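Local coordinates for protein beta-N-acetylhexosaminidase (Microbacterium sp. HJ5, PDB 7BWG) that probably hydrolyses terminal non-reducing N-acetyl-D-hexosamine residues from N-acetyl-beta-D-hexosaminides, as a family 20 glycoside hydrolase, at residues P20-A25 with G116-R121; S198-G203 with P276-E281; L391-A396 with A440-V445; M403-G408 with A464-A469. One frame throughout, in Å; residues are numbered along the deposited sequence.

Interaction 1: P20-A25 with G116-R121; sequences PAVVPA and GQLLAR
The polar part of this contact is the side-chain amide of Gln117 set against the backbone of Val23. Gln117 CG lies anti to its own carbonyl carbon (chi1 -53°) and the chain runs extended beyond it, which carries the amide off the last turn of helix 105-118 to the 20-25 segment. There OE1 accepts a weak bond from Val23 N, with an N-H...O angle of 130°, while NE2 donates to Val23 O. The modelled separation of 2.4 Å between Gln117 NE2 and Val23 O is too short to be taken literally, so the pairing is clearer than its exact geometry. In effect the amide meets both the N-H and the C=O of one residue, much as a neighbouring strand would.

The apolar part lies beside it. Val22 CG1 reaches Leu118 CG at 3.8 Å and also touches Gln117 CB at 3.8 Å, the valine and leucine side chains crossing at a slant. Farther toward the start of the chain, the ring of Pro20 brings CB to 3.5 Å from Leu118 CD2. Leu118 also packs on Val131 and Ile133 of strand 126-135, so it bridges the N-terminal segment and the sheet.

Val23 also leans on Ala469 and Glu473 of helix 467-475, and Ala21 and Val23 touch Arg494 of helix 488-497. The arrangement belongs to the alpha/beta domain that accompanies the catalytic barrel in family 20 hexosaminidases: the extended N-terminal segment lies along the end of helix 105-118, where it meets helices 467-475 and 488-497.

Interaction 2: S198-G203 with P276-E281; sequences SSTAVG and PYLGIE
Val202 and Leu278 bring the two irregular segments closest, their CA atoms 4.3 Å apart, while the touching parts of the chains run in broadly the same direction, 38° from each other. The backbones are joined at Gly203 N, which donates to Leu278 O over 2.9 Å; the N-H...O angle is a fairly straight 163°. Gly203 has a positive phi, a conformation that favours glycine.

Among the side chains, Leu278 covers the most ground. Its CG stands anti to the carbonyl carbon (chi1 -51°), and from there CD2 reaches Thr200 CB at 3.7 Å and also lies against the carbonyl oxygen of Ala201. Thr200 packs against both this leucine and Pro276, crossing each at about a right angle: its methyl CG2 meets Pro276 CB at 3.5 Å, while OG1 makes a weak bond to Gln181 O outside the segments. At the far end, Val202 presents its CG2 methyl to the backbone around Leu278 and Gly279, and the same methyl touches Ile280 CG2 at 3.6 Å.

Within 276-281 the peptide N of Gly279 sits 3.4 Å above the centre of the Tyr277 ring.

The contact ties the loop between helices 192-196 and 212-224 to the long excursion between helices 242-245 and 292-308. Gln181, in the turn after strand 172-179, bonds Gly279 O through NE2, and Arg184, just past strand 182-183, bonds Thr200 O through NH2. Val202 also pairs through its backbone with Arg150, beyond the end of strand 141-147.

Interaction 3: L391-A396 with A440-V445; sequences LILSPA and ADILGV
Leu391 and Leu393 carry the main backbone bonds between these two parallel strands. Leu391 N donates to Asp441 O over 2.9 Å, and Leu393 N to Gly444 O over 3.1 Å. Between them Leu391 O receives Gly444 N at 3.3 Å, together with a weak bond from Leu443 N. Two successive N-H groups thus turn to one oxygen, and the register slips by one residue: a beta bulge, in which Leu443 takes helical backbone angles and Gly444 angles that call for glycine.

The bulge turns Leu443 toward the neighbouring strand, where it lies side by side with Ile392, the two pointing the same way. With Ile392 CG1 beside its backbone N, anti to the carbonyl carbon (chi1 -49°), that branch meets Leu443 CB at 3.8 Å, while CG2 lies against the carbonyl group of Gly444. Were Ile392 cut back to an alanine, Leu443 would probably lose the branch lying along it, and a gap would open beside Tyr141 and Thr363. On the other face Leu393 crosses Ile442 at about a right angle, with its CD2 branch against Ile442 CG2 at 3.5 Å; Leu391, on the same face, packs on Ala381 of helix 377-386.

Strand 391-393 also pairs with 363-366, and strand 442-449 with 141-147, so the last barrel strand sits between 391-393 and the first, as in the closure of the (beta/alpha)8 barrel of family 20 enzymes.

Interaction 4: M403-G408 with A464-A469; sequences MKYPTG and AFPRIA
Arg467 lays its guanidinium flat on the ring of Tyr405, the two planes 17° apart and their centres separated by 3.8 Å. This is a cation-pi stack over the ring face, with Arg467 CZ shifted toward the rim and the two side chains sliding past each other in opposite directions. The edge of the same guanidinium grips Met403 O: NH1 donates over 2.6 Å at an angle of 160°, with the oxygen in the guanidinium plane, and NH2 adds a weak bond at 3.1 Å to that same Met403 O. A bend in the arginine chain at chi3 (-79°) folds the head over the ring. Near the hydroxyl end of the tyrosine, Pro466 CB lies 3.5 Å from Tyr405 OH.

Further partners fix the rotation of the guanidinium: NH2 also bonds Met463 O, at the end of the preceding helix, and NH1 makes a weak bond to Thr420 O. A leucine in place of Arg467 would probably strip the Tyr405 face of its stacked charge and deprive the Met403 carbonyl of both these donors.

The tyrosine ring meets His510 edge-to-face, and Val422 of helix 422-426 touches Tyr405, Pro466 and Arg467 alike. The contact therefore joins the loop between helices 396-399 and 422-426 to the start of helix 467-475, whose Ala469 packs onward against helix 488-497.

In the fold
Interactions 1, 4 and 3 form a connected series through the chain. Interaction 1, in the accompanying alpha/beta domain, meets interaction 4 where Val23 CG1 packs on Ala469 CB at 3.9 Å, a direct touch between that domain and the barrel. Interactions 4 and 3 touch in turn, Ala396 O lying 3.8 Å from Met403 CE, and their segments alternate along the chain. Interaction 2 stands apart among the peripheral loops: its nearest atoms are about 10 Å from interaction 4 and about 14 Å from interaction 3, and its centre lies 41 Å from that of interaction 1, across the chain's centre. All four lie away from Glu320, the predicted proton donor.

Interaction 1: P20-A25 with G116-R121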
# COMPACT_ATOMS: atom_id res chain seq x y z
N PRO A 20 -7.98 -22.75 37.85
CA PRO A 20 -7.38 -23.20 36.59
C PRO A 20 -6.41 -22.17 36.03
O PRO A 20 -6.75 -20.99 35.87
CB PRO A 20 -8.60 -23.39 35.67
CG PRO A 20 -9.78 -23.50 36.59
CD PRO A 20 -9.44 -22.62 37.76
N ALA A 21 -5.21 -22.63 35.71
CA ALA A 21 -4.14 -21.74 35.26
C ALA A 21 -4.30 -21.39 33.79
O ALA A 21 -4.50 -22.27 32.95
CB ALA A 21 -2.78 -22.40 35.49
N VAL A 22 -4.22 -20.09 33.49
CA VAL A 22 -4.31 -19.58 32.12
C VAL A 22 -3.45 -18.33 32.02
O VAL A 22 -3.55 -17.43 32.87
CB VAL A 22 -5.77 -19.29 31.71
CG1 VAL A 22 -6.48 -20.56 31.28
CG2 VAL A 22 -6.51 -18.62 32.85
N VAL A 23 -2.61 -18.26 30.99
CA VAL A 23 -1.72 -17.12 30.79
C VAL A 23 -1.94 -16.56 29.39
O VAL A 23 -1.92 -17.32 28.41
CB VAL A 23 -0.25 -17.52 30.99
CG1 VAL A 23 0.66 -16.31 30.88
CG2 VAL A 23 -0.06 -18.21 32.33
N PRO A 24 -2.15 -15.24 29.23
CA PRO A 24 -2.14 -14.19 30.25
C PRO A 24 -3.32 -14.28 31.21
O PRO A 24 -4.39 -14.76 30.83
CB PRO A 24 -2.22 -12.89 29.43
CG PRO A 24 -1.90 -13.28 28.03
CD PRO A 24 -2.38 -14.68 27.88
N ALA A 25 -3.12 -13.82 32.44
CA ALA A 25 -4.17 -13.84 33.45
C ALA A 25 -5.38 -13.05 32.96
O ALA A 25 -5.26 -11.85 32.69
CB ALA A 25 -3.66 -13.27 34.77
N GLY A 116 -7.44 -23.80 25.07
CA GLY A 116 -6.29 -24.70 25.04
C GLY A 116 -5.54 -24.74 26.35
O GLY A 116 -5.17 -25.82 26.84
N GLN A 117 -5.31 -23.58 26.96
CA GLN A 117 -4.65 -23.54 28.26
C GLN A 117 -5.53 -24.16 29.33
O GLN A 117 -5.03 -24.81 30.26
CB GLN A 117 -4.30 -22.10 28.63
CG GLN A 117 -3.51 -21.36 27.56
CD GLN A 117 -3.24 -19.92 27.93
OE1 GLN A 117 -3.76 -19.42 28.93
NE2 GLN A 117 -2.43 -19.24 27.13
N LEU A 118 -6.85 -23.98 29.22
CA LEU A 118 -7.76 -24.53 30.22
C LEU A 118 -7.82 -26.05 30.15
O LEU A 118 -7.99 -26.70 31.19
CB LEU A 118 -9.16 -23.94 30.02
CG LEU A 118 -9.50 -22.78 30.96
CD1 LEU A 118 -10.76 -22.07 30.50
CD2 LEU A 118 -9.67 -23.29 32.37
N LEU A 119 -7.66 -26.62 28.96
CA LEU A 119 -7.77 -28.06 28.77
C LEU A 119 -6.83 -28.82 29.70
O LEU A 119 -5.61 -28.61 29.68
CB LEU A 119 -7.47 -28.42 27.31
CG LEU A 119 -8.66 -28.42 26.35
CD1 LEU A 119 -8.19 -28.28 24.91
CD2 LEU A 119 -9.49 -29.68 26.53
N ALA A 120 -7.40 -29.69 30.52
CA ALA A 120 -6.65 -30.52 31.46
C ALA A 120 -7.10 -31.96 31.32
O ALA A 120 -8.08 -32.28 30.63
CB ALA A 120 -6.83 -30.03 32.90
N ARG A 121 -6.37 -32.85 31.99
CA ARG A 121 -6.66 -34.28 31.96
C ARG A 121 -7.18 -34.71 33.33
O ARG A 121 -6.57 -34.40 34.35
CB ARG A 121 -5.42 -35.09 31.58

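Interaction 2: S198-G203 with P276-E281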
# COMPACT_ATOMS: atom_id res chain seq x y z
N SER A 198 21.73 -8.46 0.95
CA SER A 198 21.12 -9.58 1.65
C SER A 198 21.97 -10.85 1.58
O SER A 198 21.50 -11.92 1.97
CB SER A 198 19.73 -9.87 1.08
OG SER A 198 19.71 -9.67 -0.32
N SER A 199 23.22 -10.74 1.11
CA SER A 199 24.04 -11.93 0.93
C SER A 199 24.49 -12.52 2.26
O SER A 199 24.67 -13.74 2.36
CB SER A 199 25.25 -11.60 0.06
OG SER A 199 25.91 -10.44 0.53
N THR A 200 24.68 -11.69 3.27
CA THR A 200 25.38 -12.09 4.49
C THR A 200 24.43 -12.13 5.68
O THR A 200 23.26 -11.75 5.61
CB THR A 200 26.55 -11.14 4.76
OG1 THR A 200 26.05 -9.82 5.03
CG2 THR A 200 27.48 -11.09 3.56
N ALA A 201 24.97 -12.64 6.79
CA ALA A 201 24.36 -12.55 8.11
C ALA A 201 25.50 -12.43 9.12
O ALA A 201 26.67 -12.50 8.76
CB ALA A 201 23.45 -13.75 8.40
N VAL A 202 25.15 -12.26 10.39
CA VAL A 202 26.18 -12.10 11.41
C VAL A 202 26.93 -13.42 11.58
O VAL A 202 26.35 -14.51 11.52
CB VAL A 202 25.57 -11.61 12.73
CG1 VAL A 202 24.76 -12.70 13.41
CG2 VAL A 202 26.65 -11.08 13.66
N GLY A 203 28.25 -13.32 11.73
CA GLY A 203 29.08 -14.50 11.90
C GLY A 203 29.26 -15.34 10.65
O GLY A 203 29.55 -16.54 10.77
N PRO A 276 30.46 -6.09 3.67
CA PRO A 276 29.46 -6.68 4.59
C PRO A 276 29.96 -6.93 6.01
O PRO A 276 30.93 -7.66 6.22
CB PRO A 276 29.11 -8.00 3.90
CG PRO A 276 29.25 -7.69 2.45
CD PRO A 276 30.34 -6.66 2.32
N TYR A 277 29.28 -6.31 6.98
CA TYR A 277 29.68 -6.42 8.38
C TYR A 277 29.10 -7.70 8.98
O TYR A 277 27.88 -7.90 8.97
CB TYR A 277 29.20 -5.20 9.16
CG TYR A 277 29.69 -5.18 10.59
CD1 TYR A 277 31.03 -5.38 10.89
CD2 TYR A 277 28.81 -4.96 11.65
CE1 TYR A 277 31.48 -5.37 12.19
CE2 TYR A 277 29.26 -4.94 12.95
CZ TYR A 277 30.59 -5.14 13.22
OH TYR A 277 31.05 -5.13 14.52
N LEU A 278 29.98 -8.56 9.49
CA LEU A 278 29.58 -9.81 10.11
C LEU A 278 29.68 -9.78 11.63
O LEU A 278 29.60 -10.83 12.27
CB LEU A 278 30.42 -10.97 9.56
CG LEU A 278 30.51 -11.09 8.04
CD1 LEU A 278 31.14 -12.42 7.64
CD2 LEU A 278 29.14 -10.94 7.39
N GLY A 279 29.84 -8.59 12.22
CA GLY A 279 29.93 -8.44 13.65
C GLY A 279 28.61 -8.04 14.28
O GLY A 279 27.56 -7.98 13.62
N ILE A 280 28.66 -7.77 15.58
CA ILE A 280 27.47 -7.48 16.37
C ILE A 280 27.48 -6.07 16.96
O ILE A 280 26.50 -5.69 17.60
CB ILE A 280 27.28 -8.52 17.50
CG1 ILE A 280 28.29 -8.27 18.62
CG2 ILE A 280 27.43 -9.93 16.96
CD1 ILE A 280 28.10 -9.18 19.81
N GLU A 281 28.54 -5.30 16.75
CA GLU A 281 28.60 -3.96 17.31
C GLU A 281 27.59 -3.04 16.62
O GLU A 281 27.27 -3.21 15.44
CB GLU A 281 30.00 -3.38 17.18
CG GLU A 281 31.09 -4.32 17.68
CD GLU A 281 31.91 -3.72 18.81
OE1 GLU A 281 33.10 -4.07 18.93
OE2 GLU A 281 31.36 -2.90 19.58

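Interaction 3: L391-A396 with A440-V445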
# COMPACT_ATOMS: atom_id res chain seq x y z
N LEU A 391 3.02 5.58 23.62
CA LEU A 391 4.23 4.83 23.90
C LEU A 391 3.94 3.33 23.83
O LEU A 391 2.94 2.87 24.39
CB LEU A 391 4.78 5.17 25.29
CG LEU A 391 5.60 6.45 25.50
CD1 LEU A 391 6.05 6.55 26.95
CD2 LEU A 391 6.79 6.49 24.57
N ILE A 392 4.80 2.60 23.15
CA ILE A 392 4.95 1.16 23.36
C ILE A 392 6.22 0.97 24.17
O ILE A 392 7.29 1.45 23.78
CB ILE A 392 5.02 0.39 22.03
CG1 ILE A 392 3.89 0.81 21.09
CG2 ILE A 392 4.98 -1.11 22.28
CD1 ILE A 392 4.04 0.24 19.69
N LEU A 393 6.10 0.30 25.31
CA LEU A 393 7.22 0.15 26.22
C LEU A 393 7.82 -1.24 26.07
O LEU A 393 7.11 -2.25 26.19
CB LEU A 393 6.80 0.40 27.66
CG LEU A 393 6.24 1.78 27.99
CD1 LEU A 393 6.96 2.87 27.21
CD2 LEU A 393 4.74 1.86 27.77
N SER A 394 9.12 -1.29 25.83
CA SER A 394 9.86 -2.55 25.69
C SER A 394 11.16 -2.45 26.48
O SER A 394 12.25 -2.31 25.91
CB SER A 394 10.14 -2.85 24.21
OG SER A 394 10.91 -1.83 23.61
N PRO A 395 11.08 -2.52 27.81
CA PRO A 395 12.28 -2.30 28.63
C PRO A 395 13.33 -3.38 28.38
O PRO A 395 13.03 -4.58 28.40
CB PRO A 395 11.73 -2.36 30.07
CG PRO A 395 10.25 -2.21 29.94
CD PRO A 395 9.89 -2.81 28.62
N ALA A 396 14.56 -2.93 28.14
CA ALA A 396 15.64 -3.85 27.82
C ALA A 396 15.89 -4.83 28.96
O ALA A 396 15.97 -6.04 28.75
CB ALA A 396 16.92 -3.08 27.49
N ALA A 440 -3.50 5.91 29.34
CA ALA A 440 -4.11 6.18 28.05
C ALA A 440 -3.08 6.62 27.01
O ALA A 440 -3.36 6.53 25.81
CB ALA A 440 -5.19 7.25 28.19
N ASP A 441 -1.91 7.08 27.44
CA ASP A 441 -0.83 7.47 26.55
C ASP A 441 0.11 6.32 26.23
O ASP A 441 1.16 6.54 25.63
CB ASP A 441 -0.04 8.63 27.15
CG ASP A 441 -0.91 9.85 27.40
OD1 ASP A 441 -1.89 10.05 26.65
OD2 ASP A 441 -0.61 10.62 28.34
N ILE A 442 -0.25 5.10 26.61
CA ILE A 442 0.55 3.91 26.35
C ILE A 442 -0.18 3.10 25.28
O ILE A 442 -1.27 2.57 25.53
CB ILE A 442 0.78 3.08 27.62
CG1 ILE A 442 1.77 3.78 28.54
CG2 ILE A 442 1.26 1.68 27.26
CD1 ILE A 442 1.81 3.21 29.94
N LEU A 443 0.42 3.02 24.09
CA LEU A 443 -0.19 2.21 23.03
C LEU A 443 -0.14 0.73 23.37
O LEU A 443 -1.08 -0.01 23.09
CB LEU A 443 0.50 2.48 21.69
CG LEU A 443 -0.06 1.68 20.51
CD1 LEU A 443 -1.56 1.90 20.36
CD2 LEU A 443 0.66 2.05 19.22
N GLY A 444 0.95 0.28 23.99
CA GLY A 444 0.96 -1.10 24.46
C GLY A 444 2.35 -1.60 24.80
O GLY A 444 3.21 -0.84 25.26
N VAL A 445 2.54 -2.90 24.57
CA VAL A 445 3.72 -3.62 25.01
C VAL A 445 4.33 -4.38 23.83
O VAL A 445 3.60 -5.01 23.06
CB VAL A 445 3.38 -4.60 26.16
CG1 VAL A 445 4.57 -5.51 26.46
CG2 VAL A 445 2.97 -3.83 27.40

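Interaction 4: M403-G408 with A464-A469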
# COMPACT_ATOMS: atom_id res chain seq x y z
N MET A 403 18.01 -11.27 25.74
CA MET A 403 18.92 -11.12 26.86
C MET A 403 19.15 -12.46 27.55
O MET A 403 18.20 -13.22 27.77
CB MET A 403 18.37 -10.10 27.86
CG MET A 403 19.44 -9.32 28.61
SD MET A 403 20.41 -8.26 27.52
CE MET A 403 19.18 -7.04 27.05
N LYS A 404 20.41 -12.72 27.89
CA LYS A 404 20.80 -14.00 28.48
C LYS A 404 19.96 -14.33 29.71
O LYS A 404 19.50 -13.44 30.43
CB LYS A 404 22.28 -13.96 28.88
CG LYS A 404 23.24 -14.59 27.89
CD LYS A 404 24.68 -14.32 28.30
CE LYS A 404 25.65 -15.26 27.61
NZ LYS A 404 25.45 -16.67 28.04
N TYR A 405 19.74 -15.63 29.93
CA TYR A 405 19.20 -16.07 31.21
C TYR A 405 20.31 -16.08 32.25
O TYR A 405 21.47 -16.37 31.93
CB TYR A 405 18.60 -17.47 31.10
CG TYR A 405 17.20 -17.55 30.53
CD1 TYR A 405 16.09 -17.45 31.35
CD2 TYR A 405 16.99 -17.77 29.17
CE1 TYR A 405 14.80 -17.54 30.84
CE2 TYR A 405 15.70 -17.86 28.65
CZ TYR A 405 14.61 -17.74 29.49
OH TYR A 405 13.34 -17.83 28.98
N PRO A 406 19.99 -15.76 33.51
CA PRO A 406 21.00 -15.94 34.56
C PRO A 406 21.30 -17.40 34.84
O PRO A 406 22.42 -17.71 35.25
CB PRO A 406 20.36 -15.25 35.78
CG PRO A 406 18.90 -15.31 35.51
CD PRO A 406 18.73 -15.20 34.03
N THR A 407 20.34 -18.29 34.61
CA THR A 407 20.54 -19.72 34.83
C THR A 407 21.64 -20.25 33.92
O THR A 407 22.72 -20.63 34.39
CB THR A 407 19.24 -20.50 34.59
N GLY A 408 21.38 -20.29 32.61
CA GLY A 408 22.42 -20.57 31.65
C GLY A 408 22.03 -21.52 30.53
O GLY A 408 22.34 -22.71 30.57
N ALA A 464 12.87 -16.62 23.55
CA ALA A 464 11.61 -15.88 23.50
C ALA A 464 10.69 -16.29 24.64
O ALA A 464 10.17 -15.44 25.37
CB ALA A 464 10.92 -16.09 22.15
N PHE A 465 10.50 -17.59 24.83
CA PHE A 465 9.46 -18.03 25.74
C PHE A 465 9.92 -17.94 27.20
O PHE A 465 10.79 -17.11 27.50
CB PHE A 465 8.98 -19.42 25.34
CG PHE A 465 7.73 -19.39 24.51
CD1 PHE A 465 6.49 -19.36 25.12
CD2 PHE A 465 7.80 -19.35 23.13
CE1 PHE A 465 5.33 -19.31 24.37
CE2 PHE A 465 6.65 -19.30 22.37
CZ PHE A 465 5.41 -19.28 22.99
N PRO A 466 9.44 -18.79 28.11
CA PRO A 466 9.03 -18.28 29.43
C PRO A 466 8.71 -16.79 29.46
O PRO A 466 7.56 -16.41 29.69
CB PRO A 466 10.24 -18.63 30.30
CG PRO A 466 10.67 -19.97 29.74
CD PRO A 466 10.13 -20.07 28.30
N ARG A 467 9.71 -15.95 29.23
CA ARG A 467 9.59 -14.52 29.47
C ARG A 467 8.75 -13.78 28.44
O ARG A 467 8.44 -12.60 28.66
CB ARG A 467 10.99 -13.90 29.55
CG ARG A 467 12.01 -14.84 30.15
CD ARG A 467 13.43 -14.34 29.96
NE ARG A 467 13.91 -14.60 28.61
CZ ARG A 467 15.15 -14.35 28.21
NH1 ARG A 467 16.04 -13.84 29.05
NH2 ARG A 467 15.51 -14.62 26.96
N ILE A 468 8.34 -14.42 27.34
CA ILE A 468 7.36 -13.77 26.47
C ILE A 468 5.97 -13.81 27.11
O ILE A 468 5.11 -12.99 26.78
CB ILE A 468 7.33 -14.40 25.07
CG1 ILE A 468 6.59 -13.48 24.08
CG2 ILE A 468 6.69 -15.78 25.09
CD1 ILE A 468 6.91 -13.75 22.63
N ALA A 469 5.74 -14.76 28.02
CA ALA A 469 4.50 -14.74 28.79
C ALA A 469 4.43 -13.51 29.68
O ALA A 469 3.36 -12.92 29.87
CB ALA A 469 4.37 -16.02 29.62